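Side-chain contact in CG8862 (Drosophila melanogaster, PDB 3ISM), which is a magnesium-dependent mitochondrial endonuclease, endonuclease G, that probably cleaves both DNA and RNA: residues Lys113-Asp116 and Glu117-Leu121. Sequence-based numbering, arbitrary orientation. Where two conformers were deposited one is given.
Sequences KHCD and ETFYL
Glu117 N donates to Lys113 O at 2.9 Å, an i to i+4 bond, and the next two amides, of Thr118 and Phe119, reach back only three residues, to Cys115 O and Asp116 O. These bonds run from helix 112-116 into the segment that leads to strand 124-127. Strand 124-127 pairs antiparallel with strand 98-101, which carries the predicted proton acceptor His101, as in the His-Me finger nucleases. Cys115 O takes two donors. Thr118 N stands above the Cys115 carbonyl plane, while Thr118 OG1 lies in it, 2.7 Å from Cys115 O. With chi1 at 68°, OG1 sits between the backbone N and carbonyl carbon of Thr118 and is turned back to the helix. With an alanine here, Cys115 O would probably keep only the amide of the two bonds described, and the packing against His101 would be reduced. The Phe119 ring turns its edge to the same carbonyl, CD2 lying 3.5 Å from Cys115 O. The ring also meets His101 edge-to-face. On another side of the turn, Glu117 and Lys113 cross at an angle. The bend at chi2 (136°) carries the lysine chain on past the carboxylate, with Lys113 CE 3.3 Å from Glu117 OE2. Lys113 NZ stays 4.6 Å from Glu117 OE2, too far for a salt bridge. Ser37 OG hydrogen-bonds Glu117 OE2 instead. The other carboxylate oxygen is tied back to the helix by a water, which donates to His114 O at 3.0 Å and to Glu117 OE1 at 2.7 Å.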
ATOM      1  N   LYS B 113      19.742   2.866 -26.282  1.00 32.78           N
ATOM      2  CA  LYS B 113      18.422   3.318 -25.821  1.00 32.97           C
ATOM      3  C   LYS B 113      17.730   2.345 -24.854  1.00 32.58           C
ATOM      4  O   LYS B 113      16.997   2.769 -23.949  1.00 32.20           O
ATOM      5  CB  LYS B 113      17.525   3.656 -27.021  1.00 33.71           C
ATOM      6  CG  LYS B 113      16.104   4.026 -26.646  1.00 36.80           C
ATOM      7  CD  LYS B 113      15.578   5.232 -27.403  1.00 41.20           C
ATOM      8  CE  LYS B 113      14.418   5.865 -26.608  1.00 44.50           C
ATOM      9  NZ  LYS B 113      13.757   6.988 -27.361  1.00 47.39           N
ATOM     10  N   HIS B 114      17.983   1.051 -25.032  1.00 32.14           N
ATOM     11  CA  HIS B 114      17.449   0.019 -24.136  1.00 31.94           C
ATOM     12  C   HIS B 114      17.944   0.256 -22.716  1.00 31.43           C
ATOM     13  O   HIS B 114      17.188   0.125 -21.754  1.00 30.59           O
ATOM     14  CB  HIS B 114      17.884  -1.378 -24.602  1.00 32.03           C
ATOM     15  CG  HIS B 114      17.193  -1.853 -25.842  1.00 32.82           C
ATOM     16  ND1 HIS B 114      17.331  -3.136 -26.322  1.00 33.70           N
ATOM     17  CD2 HIS B 114      16.354  -1.222 -26.697  1.00 32.86           C
ATOM     18  CE1 HIS B 114      16.621  -3.272 -27.426  1.00 32.32           C
ATOM     19  NE2 HIS B 114      16.010  -2.128 -27.669  1.00 32.84           N
ATOM     20  N   CYS B 115      19.230   0.597 -22.621  1.00 31.51           N
ATOM     21  CA  CYS B 115      19.916   0.905 -21.376  1.00 31.23           C
ATOM     22  C   CYS B 115      19.472   2.270 -20.838  1.00 31.05           C
ATOM     23  O   CYS B 115      19.154   2.399 -19.649  1.00 30.61           O
ATOM     24  CB  CYS B 115      21.434   0.889 -21.618  1.00 31.64           C
ATOM     25  SG  CYS B 115      22.440   1.058 -20.123  1.00 32.15           S
ATOM     26  N   ASP B 116      19.446   3.274 -21.724  1.00 30.90           N
ATOM     27  CA  ASP B 116      18.971   4.629 -21.392  0.50 30.87           C
ATOM     28  C   ASP B 116      17.631   4.598 -20.677  1.00 30.75           C
ATOM     29  O   ASP B 116      17.420   5.299 -19.681  1.00 30.78           O
ATOM     30  CB  ASP B 116      18.820   5.486 -22.657  0.50 30.81           C
ATOM     31  CG  ASP B 116      20.141   6.027 -23.169  0.50 31.39           C
ATOM     32  OD1 ASP B 116      21.088   6.141 -22.370  0.50 31.33           O
ATOM     33  OD2 ASP B 116      20.228   6.354 -24.374  0.50 31.71           O
ATOM     34  N   GLU B 117      16.717   3.790 -21.204  1.00 30.42           N
ATOM     35  CA  GLU B 117      15.370   3.700 -20.656  1.00 30.84           C
ATOM     36  C   GLU B 117      15.289   3.135 -19.222  1.00 30.29           C
ATOM     37  O   GLU B 117      14.281   3.329 -18.538  1.00 30.80           O
ATOM     38  CB  GLU B 117      14.461   2.903 -21.604  1.00 30.71           C
ATOM     39  CG  GLU B 117      14.091   3.610 -22.924  1.00 31.71           C
ATOM     40  CD  GLU B 117      13.583   2.621 -23.980  1.00 32.98           C
ATOM     41  OE1 GLU B 117      13.299   1.458 -23.618  1.00 36.26           O
ATOM     42  OE2 GLU B 117      13.486   2.986 -25.173  1.00 35.97           O
ATOM     43  N   THR B 118      16.324   2.436 -18.754  1.00 29.60           N
ATOM     44  CA  THR B 118      16.326   1.974 -17.358  1.00 28.91           C
ATOM     45  C   THR B 118      16.634   3.118 -16.388  1.00 28.70           C
ATOM     46  O   THR B 118      16.472   2.973 -15.177  1.00 29.24           O
ATOM     47  CB  THR B 118      17.326   0.815 -17.110  1.00 29.01           C
ATOM     48  OG1 THR B 118      18.675   1.293 -17.253  1.00 28.79           O
ATOM     49  CG2 THR B 118      17.088  -0.321 -18.103  1.00 28.78           C
ATOM     50  N   PHE B 119      17.060   4.264 -16.908  1.00 28.32           N
ATOM     51  CA  PHE B 119      17.375   5.402 -16.038  1.00 27.92           C
ATOM     52  C   PHE B 119      16.220   6.380 -15.751  1.00 27.70           C
ATOM     53  O   PHE B 119      16.413   7.390 -15.065  1.00 27.01           O
ATOM     54  CB  PHE B 119      18.632   6.126 -16.525  1.00 27.89           C
ATOM     55  CG  PHE B 119      19.911   5.391 -16.204  1.00 28.44           C
ATOM     56  CD1 PHE B 119      20.705   5.791 -15.133  1.00 28.36           C
ATOM     57  CD2 PHE B 119      20.313   4.290 -16.962  1.00 28.22           C
ATOM     58  CE1 PHE B 119      21.886   5.112 -14.828  1.00 28.41           C
ATOM     59  CE2 PHE B 119      21.503   3.605 -16.666  1.00 29.52           C
ATOM     60  CZ  PHE B 119      22.290   4.019 -15.597  1.00 27.88           C
ATOM     61  N   TYR B 120      15.017   6.073 -16.243  1.00 27.78           N
ATOM     62  CA  TYR B 120      13.846   6.846 -15.843  1.00 27.32           C
ATOM     63  C   TYR B 120      13.614   6.620 -14.365  1.00 27.35           C
ATOM     64  O   TYR B 120      13.675   5.475 -13.895  1.00 26.70           O
ATOM     65  CB  TYR B 120      12.596   6.446 -16.623  1.00 27.98           C
ATOM     66  CG  TYR B 120      12.567   6.968 -18.031  1.00 29.38           C
ATOM     67  CD1 TYR B 120      12.465   8.330 -18.284  1.00 29.97           C
ATOM     68  CD2 TYR B 120      12.642   6.095 -19.118  1.00 30.39           C
ATOM     69  CE1 TYR B 120      12.444   8.819 -19.593  1.00 31.49           C
ATOM     70  CE2 TYR B 120      12.612   6.567 -20.424  1.00 30.78           C
ATOM     71  CZ  TYR B 120      12.508   7.930 -20.653  1.00 31.48           C
ATOM     72  OH  TYR B 120      12.485   8.409 -21.948  1.00 31.70           O
ATOM     73  N   LEU B 121      13.346   7.703 -13.636  1.00 26.71           N
ATOM     74  CA  LEU B 121      13.055   7.610 -12.212  1.00 27.46           C
ATOM     75  C   LEU B 121      11.831   6.752 -11.871  1.00 27.82           C
ATOM     76  O   LEU B 121      11.669   6.347 -10.724  1.00 27.96           O
ATOM     77  CB  LEU B 121      12.902   9.002 -11.594  1.00 27.63           C
ATOM     78  CG  LEU B 121      14.222   9.776 -11.575  1.00 28.74           C
ATOM     79  CD1 LEU B 121      13.966  11.245 -11.282  1.00 27.74           C
ATOM     80  CD2 LEU B 121      15.190   9.160 -10.554  1.00 29.03           C
TER
HETATM   81  O   HOH W   1      14.425  -0.661 -22.441  1.00 27.64           O